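Local coordinates for protein putative methylase (Clostridium difficile, PDB 3LDU) that probably methylates guanine bases of ribosomal RNA and binds GTP in its methyltransferase domain, at residues Phe14-Glu24 / Arg180-Leu190. Numbering follows the deposited sequence. Where two conformers were deposited one is given.
Sequences FFGMEKMLARE and RETLAAGLIYL
Selenium of Met17, a selenomethionine like Met20, sits over the Gly186 turn of helix 181-189, 4.1 Å from Gly186 CA and 4.0 Å from Leu183 CD1. With no side chain at Gly186, the selenium lies against the helix backbone itself. Met17 gets there by folding back at chi2 and chi3. One turn on, Met20 sets its CG 3.9 Å from Tyr189 CB, while in one of its two conformers its selenium meets the branched end of Leu190. At the N-terminal end of helix 181-189, Arg180 lays its guanidinium across the rim of the Phe14 ring: Phe14 CE1 lies over one guanidinium face, 3.3 Å from Arg180 NE, with the two planes 62° apart. The Arg180 chain runs extended from CG to NE, and a salt bridge from NE to Glu60 anchors it; the other carboxylate oxygen of Glu60 is hydrogen-bonded to Thr182 OG1. At the far end the Tyr189 hydroxyl OH lies 3.1 Å from Glu24 OE1, which comes in at the ring edge. Both Glu24 carboxylate oxygens are also gripped by backbone N-H groups, of Arg57 and Cys58, which fix its rotation. Arg23 NH1 reaches Tyr189 O through a water: NH1 donates to the water oxygen over 2.8 Å, and the water donates to the carbonyl. The short helical segments cross at 81°, packing the first helix of the ferredoxin-like domain against the opening helix of the Rossmann-like methyltransferase domain, an interdomain interface beside the GTP pocket, to which Ile179 contributes just before Arg180.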
ATOM      1  N   PHE A  14       0.141  -5.862  -2.776  1.00 27.32           N
ATOM      2  CA  PHE A  14      -0.717  -7.037  -2.744  1.00 33.63           C
ATOM      3  C   PHE A  14      -1.105  -7.456  -4.156  1.00 29.78           C
ATOM      4  O   PHE A  14      -1.144  -6.631  -5.069  1.00 30.11           O
ATOM      5  CB  PHE A  14      -1.908  -6.823  -1.812  1.00 35.32           C
ATOM      6  CG  PHE A  14      -1.572  -7.077  -0.370  1.00 45.75           C
ATOM      7  CD1 PHE A  14      -1.137  -6.051   0.448  1.00 49.23           C
ATOM      8  CD2 PHE A  14      -1.646  -8.357   0.156  1.00 53.40           C
ATOM      9  CE1 PHE A  14      -0.807  -6.293   1.771  1.00 51.55           C
ATOM     10  CE2 PHE A  14      -1.321  -8.603   1.476  1.00 54.87           C
ATOM     11  CZ  PHE A  14      -0.902  -7.569   2.285  1.00 52.98           C
ATOM     12  N   PHE A  15      -1.323  -8.754  -4.353  1.00 24.64           N
ATOM     13  CA  PHE A  15      -1.725  -9.258  -5.659  1.00 30.11           C
ATOM     14  C   PHE A  15      -3.015  -8.577  -6.086  1.00 26.71           C
ATOM     15  O   PHE A  15      -3.942  -8.470  -5.295  1.00 34.74           O
ATOM     16  CB  PHE A  15      -1.898 -10.773  -5.626  1.00 37.73           C
ATOM     17  CG  PHE A  15      -0.651 -11.511  -5.225  1.00 46.46           C
ATOM     18  CD1 PHE A  15       0.554 -11.242  -5.849  1.00 43.92           C
ATOM     19  CD2 PHE A  15      -0.683 -12.470  -4.225  1.00 57.78           C
ATOM     20  CE1 PHE A  15       1.709 -11.915  -5.485  1.00 51.93           C
ATOM     21  CE2 PHE A  15       0.465 -13.149  -3.858  1.00 61.78           C
ATOM     22  CZ  PHE A  15       1.664 -12.870  -4.489  1.00 57.83           C
ATOM     23  N   GLY A  16      -3.054  -8.098  -7.324  1.00 27.13           N
ATOM     24  CA  GLY A  16      -4.211  -7.383  -7.842  1.00 30.11           C
ATOM     25  C   GLY A  16      -4.022  -5.872  -7.782  1.00 26.45           C
ATOM     26  O   GLY A  16      -4.801  -5.114  -8.354  1.00 28.87           O
HETATM   27  N   MSE A  17      -2.968  -5.443  -7.099  1.00 23.85           N
HETATM   28  CA  MSE A  17      -2.637  -4.022  -6.962  1.00 23.71           C
HETATM   29  C   MSE A  17      -1.574  -3.523  -7.952  1.00 23.54           C
HETATM   30  O   MSE A  17      -1.287  -2.319  -7.995  1.00 21.96           O
HETATM   31  CB  MSE A  17      -2.160  -3.732  -5.540  1.00 31.02           C
HETATM   32  CG  MSE A  17      -3.180  -4.052  -4.492  1.00 42.91           C
HETATM   33 SE   MSE A  17      -4.440  -2.583  -4.357  0.80 43.33          SE
HETATM   34  CE  MSE A  17      -5.574  -2.830  -5.960  1.00 26.24           C
ATOM     35  N   GLU A  18      -1.011  -4.440  -8.741  1.00 21.59           N
ATOM     36  CA  GLU A  18       0.113  -4.120  -9.634  1.00 24.07           C
ATOM     37  C   GLU A  18      -0.196  -3.030 -10.658  1.00 22.66           C
ATOM     38  O   GLU A  18       0.640  -2.167 -10.920  1.00 23.81           O
ATOM     39  CB  GLU A  18       0.609  -5.372 -10.368  1.00 27.81           C
ATOM     40  CG  GLU A  18       1.112  -6.475  -9.458  1.00 29.27           C
ATOM     41  CD  GLU A  18       0.023  -7.450  -9.031  1.00 33.66           C
ATOM     42  OE1 GLU A  18      -1.182  -7.166  -9.233  1.00 29.23           O
ATOM     43  OE2 GLU A  18       0.380  -8.510  -8.481  1.00 37.76           O
ATOM     44  N   LYS A  19      -1.394  -3.069 -11.242  1.00 21.99           N
ATOM     45  CA  LYS A  19      -1.776  -2.069 -12.236  1.00 21.57           C
ATOM     46  C   LYS A  19      -1.897  -0.667 -11.632  1.00 21.92           C
ATOM     47  O   LYS A  19      -1.462   0.312 -12.235  1.00 23.03           O
ATOM     48  CB  LYS A  19      -3.106  -2.455 -12.899  1.00 26.70           C
ATOM     49  CG  LYS A  19      -3.023  -2.644 -14.394  1.00 52.70           C
ATOM     50  CD  LYS A  19      -2.168  -3.843 -14.752  1.00 59.61           C
ATOM     51  CE  LYS A  19      -2.739  -4.564 -15.965  1.00 64.37           C
ATOM     52  NZ  LYS A  19      -4.137  -5.021 -15.710  1.00 66.66           N
HETATM   53  N   MSE A  20      -2.501  -0.569 -10.445  1.00 20.79           N
HETATM   54  CA  MSE A  20      -2.641   0.721  -9.783  0.50 19.58           C
HETATM   55  C   MSE A  20      -1.283   1.254  -9.375  1.00 17.38           C
HETATM   56  O   MSE A  20      -1.006   2.431  -9.558  1.00 21.70           O
HETATM   57  CB  MSE A  20      -3.522   0.632  -8.542  0.50 16.46           C
HETATM   58  CG  MSE A  20      -4.982   0.427  -8.852  0.50 18.52           C
HETATM   59 SE   MSE A  20      -5.402  -1.411  -9.262  0.50 30.99          SE
HETATM   60  CE  MSE A  20      -3.743  -2.363  -9.322  0.50 64.62           C
ATOM     61  N   LEU A  21      -0.449   0.387  -8.814  1.00 19.15           N
ATOM     62  CA  LEU A  21       0.908   0.803  -8.399  1.00 19.70           C
ATOM     63  C   LEU A  21       1.744   1.239  -9.606  1.00 20.83           C
ATOM     64  O   LEU A  21       2.459   2.235  -9.558  1.00 17.65           O
ATOM     65  CB  LEU A  21       1.616  -0.325  -7.656  1.00 18.85           C
ATOM     66  CG  LEU A  21       3.054  -0.056  -7.168  1.00 23.73           C
ATOM     67  CD1 LEU A  21       3.171   1.291  -6.431  1.00 23.57           C
ATOM     68  CD2 LEU A  21       3.489  -1.183  -6.272  1.00 21.19           C
ATOM     69  N   ALA A  22       1.650   0.493 -10.699  1.00 20.19           N
ATOM     70  CA  ALA A  22       2.401   0.841 -11.897  1.00 23.97           C
ATOM     71  C   ALA A  22       1.980   2.212 -12.418  1.00 22.23           C
ATOM     72  O   ALA A  22       2.816   3.007 -12.864  1.00 26.41           O
ATOM     73  CB  ALA A  22       2.217  -0.223 -12.971  1.00 25.12           C
ATOM     74  N   ARG A  23       0.685   2.492 -12.337  1.00 21.11           N
ATOM     75  CA  ARG A  23       0.149   3.760 -12.791  1.00 23.54           C
ATOM     76  C   ARG A  23       0.713   4.902 -11.932  1.00 21.76           C
ATOM     77  O   ARG A  23       1.082   5.955 -12.454  1.00 20.56           O
ATOM     78  CB  ARG A  23      -1.378   3.703 -12.704  1.00 24.80           C
ATOM     79  CG  ARG A  23      -2.114   4.921 -13.158  1.00 30.17           C
ATOM     80  CD  ARG A  23      -3.608   4.661 -12.982  1.00 31.90           C
ATOM     81  NE  ARG A  23      -4.058   3.498 -13.751  1.00 36.71           N
ATOM     82  CZ  ARG A  23      -5.237   2.895 -13.579  1.00 44.47           C
ATOM     83  NH1 ARG A  23      -6.077   3.321 -12.645  1.00 41.90           N
ATOM     84  NH2 ARG A  23      -5.569   1.850 -14.330  1.00 40.01           N
ATOM     85  N   GLU A  24       0.784   4.684 -10.620  1.00 20.49           N
ATOM     86  CA  GLU A  24       1.328   5.694  -9.702  1.00 20.14           C
ATOM     87  C   GLU A  24       2.797   5.986 -10.022  1.00 18.94           C
ATOM     88  O   GLU A  24       3.234   7.139 -10.021  1.00 20.21           O
ATOM     89  CB  GLU A  24       1.287   5.189  -8.259  1.00 21.54           C
ATOM     90  CG  GLU A  24      -0.083   5.089  -7.614  1.00 22.03           C
ATOM     91  CD  GLU A  24       0.056   4.915  -6.106  1.00 20.84           C
ATOM     92  OE1 GLU A  24      -0.123   5.912  -5.382  1.00 22.34           O
ATOM     93  OE2 GLU A  24       0.405   3.804  -5.652  1.00 22.26           O
ATOM     94  N   ARG A 180      -6.716  -2.496   4.890  1.00 20.37           N
ATOM     95  CA  ARG A 180      -5.363  -1.942   4.790  1.00 21.07           C
ATOM     96  C   ARG A 180      -5.380  -0.624   4.004  1.00 22.78           C
ATOM     97  O   ARG A 180      -6.101  -0.514   3.007  1.00 21.29           O
ATOM     98  CB  ARG A 180      -4.473  -2.963   4.081  1.00 27.23           C
ATOM     99  CG  ARG A 180      -3.006  -2.771   4.314  1.00 36.77           C
ATOM    100  CD  ARG A 180      -2.250  -3.953   3.728  1.00 39.92           C
ATOM    101  NE  ARG A 180      -0.844  -3.965   4.116  1.00 42.68           N
ATOM    102  CZ  ARG A 180      -0.337  -4.736   5.076  1.00 49.49           C
ATOM    103  NH1 ARG A 180      -1.121  -5.567   5.759  1.00 43.68           N
ATOM    104  NH2 ARG A 180       0.961  -4.677   5.351  1.00 48.41           N
ATOM    105  N   GLU A 181      -4.599   0.368   4.442  1.00 19.63           N
ATOM    106  CA  GLU A 181      -4.594   1.692   3.796  1.00 19.96           C
ATOM    107  C   GLU A 181      -4.219   1.636   2.302  1.00 20.07           C
ATOM    108  O   GLU A 181      -4.773   2.372   1.472  1.00 17.21           O
ATOM    109  CB  GLU A 181      -3.651   2.658   4.534  1.00 22.75           C
ATOM    110  CG  GLU A 181      -4.085   3.023   5.950  1.00 22.87           C
ATOM    111  CD  GLU A 181      -3.567   2.069   7.022  1.00 31.69           C
ATOM    112  OE1 GLU A 181      -3.399   0.856   6.746  1.00 29.39           O
ATOM    113  OE2 GLU A 181      -3.331   2.544   8.156  1.00 35.38           O
ATOM    114  N   THR A 182      -3.243   0.794   1.964  1.00 21.02           N
ATOM    115  CA  THR A 182      -2.794   0.665   0.575  1.00 18.15           C
ATOM    116  C   THR A 182      -3.898   0.062  -0.300  1.00 20.61           C
ATOM    117  O   THR A 182      -4.129   0.504  -1.426  1.00 19.83           O
ATOM    118  CB  THR A 182      -1.568  -0.234   0.475  1.00 19.72           C
ATOM    119  OG1 THR A 182      -1.785  -1.412   1.259  1.00 21.26           O
ATOM    120  CG2 THR A 182      -0.334   0.515   1.010  1.00 19.24           C
ATOM    121  N   LEU A 183      -4.570  -0.954   0.225  1.00 18.62           N
ATOM    122  CA  LEU A 183      -5.697  -1.556  -0.490  1.00 19.71           C
ATOM    123  C   LEU A 183      -6.797  -0.519  -0.706  1.00 23.66           C
ATOM    124  O   LEU A 183      -7.337  -0.394  -1.807  1.00 20.53           O
ATOM    125  CB  LEU A 183      -6.228  -2.756   0.280  1.00 20.68           C
ATOM    126  CG  LEU A 183      -7.444  -3.468  -0.312  1.00 23.49           C
ATOM    127  CD1 LEU A 183      -7.147  -3.934  -1.715  1.00 27.29           C
ATOM    128  CD2 LEU A 183      -7.835  -4.645   0.563  1.00 30.71           C
ATOM    129  N   ALA A 184      -7.120   0.229   0.346  1.00 17.90           N
ATOM    130  CA  ALA A 184      -8.142   1.270   0.247  1.00 18.44           C
ATOM    131  C   ALA A 184      -7.814   2.296  -0.830  1.00 19.46           C
ATOM    132  O   ALA A 184      -8.662   2.667  -1.620  1.00 17.38           O
ATOM    133  CB  ALA A 184      -8.344   1.965   1.612  1.00 20.95           C
ATOM    134  N   ALA A 185      -6.571   2.772  -0.874  1.00 18.05           N
ATOM    135  CA  ALA A 185      -6.204   3.690  -1.948  1.00 16.36           C
ATOM    136  C   ALA A 185      -6.392   3.044  -3.313  1.00 19.20           C
ATOM    137  O   ALA A 185      -6.834   3.695  -4.259  1.00 18.52           O
ATOM    138  CB  ALA A 185      -4.742   4.160  -1.774  1.00 15.90           C
ATOM    139  N   GLY A 186      -6.049   1.766  -3.421  1.00 18.21           N
ATOM    140  CA  GLY A 186      -6.202   1.063  -4.687  1.00 20.41           C
ATOM    141  C   GLY A 186      -7.664   0.969  -5.106  1.00 19.18           C
ATOM    142  O   GLY A 186      -7.984   1.067  -6.285  1.00 20.79           O
ATOM    143  N   LEU A 187      -8.544   0.769  -4.137  1.00 19.59           N
ATOM    144  CA  LEU A 187      -9.979   0.743  -4.426  1.00 19.39           C
ATOM    145  C   LEU A 187     -10.414   2.072  -5.050  1.00 17.96           C
ATOM    146  O   LEU A 187     -11.096   2.086  -6.065  1.00 21.50           O
ATOM    147  CB  LEU A 187     -10.763   0.467  -3.147  1.00 22.40           C
ATOM    148  CG  LEU A 187     -11.225  -0.948  -2.805  1.00 37.11           C
ATOM    149  CD1 LEU A 187     -10.314  -2.058  -3.335  1.00 25.99           C
ATOM    150  CD2 LEU A 187     -11.530  -1.096  -1.309  1.00 28.11           C
ATOM    151  N   ILE A 188     -10.014   3.191  -4.440  1.00 18.95           N
ATOM    152  CA  ILE A 188     -10.366   4.493  -4.989  1.00 21.61           C
ATOM    153  C   ILE A 188      -9.875   4.637  -6.435  1.00 23.44           C
ATOM    154  O   ILE A 188     -10.600   5.101  -7.320  1.00 22.80           O
ATOM    155  CB  ILE A 188      -9.774   5.658  -4.177  1.00 19.05           C
ATOM    156  CG1 ILE A 188     -10.136   5.549  -2.689  1.00 25.74           C
ATOM    157  CG2 ILE A 188     -10.263   6.998  -4.750  1.00 20.31           C
ATOM    158  CD1 ILE A 188     -11.621   5.407  -2.440  1.00 29.62           C
ATOM    159  N   TYR A 189      -8.617   4.259  -6.649  1.00 18.95           N
ATOM    160  CA  TYR A 189      -7.990   4.351  -7.961  1.00 18.14           C
ATOM    161  C   TYR A 189      -8.693   3.509  -9.029  1.00 24.64           C
ATOM    162  O   TYR A 189      -8.589   3.803 -10.231  1.00 22.29           O
ATOM    163  CB  TYR A 189      -6.539   3.887  -7.851  1.00 18.53           C
ATOM    164  CG  TYR A 189      -5.558   4.887  -7.275  1.00 24.35           C
ATOM    165  CD1 TYR A 189      -5.710   6.258  -7.464  1.00 27.02           C
ATOM    166  CD2 TYR A 189      -4.438   4.446  -6.591  1.00 26.05           C
ATOM    167  CE1 TYR A 189      -4.753   7.158  -6.948  1.00 27.60           C
ATOM    168  CE2 TYR A 189      -3.503   5.325  -6.081  1.00 24.58           C
ATOM    169  CZ  TYR A 189      -3.664   6.668  -6.263  1.00 29.72           C
ATOM    170  OH  TYR A 189      -2.706   7.512  -5.746  1.00 37.10           O
ATOM    171  N   LEU A 190      -9.367   2.442  -8.597  1.00 22.77           N
ATOM    172  CA  LEU A 190     -10.100   1.575  -9.521  1.00 22.98           C
ATOM    173  C   LEU A 190     -11.442   2.167  -9.936  1.00 25.89           C
ATOM    174  O   LEU A 190     -12.124   1.614 -10.787  1.00 26.67           O
ATOM    175  CB  LEU A 190     -10.312   0.178  -8.929  1.00 19.88           C
ATOM    176  CG  LEU A 190      -9.078  -0.722  -8.926  1.00 24.39           C
ATOM    177  CD1 LEU A 190      -9.209  -1.888  -7.954  1.00 22.62           C
ATOM    178  CD2 LEU A 190      -8.780  -1.221 -10.334  1.00 31.08           C
TER
HETATM  179  O   HOH W   1      -6.424   5.752 -11.215  1.00 41.81           O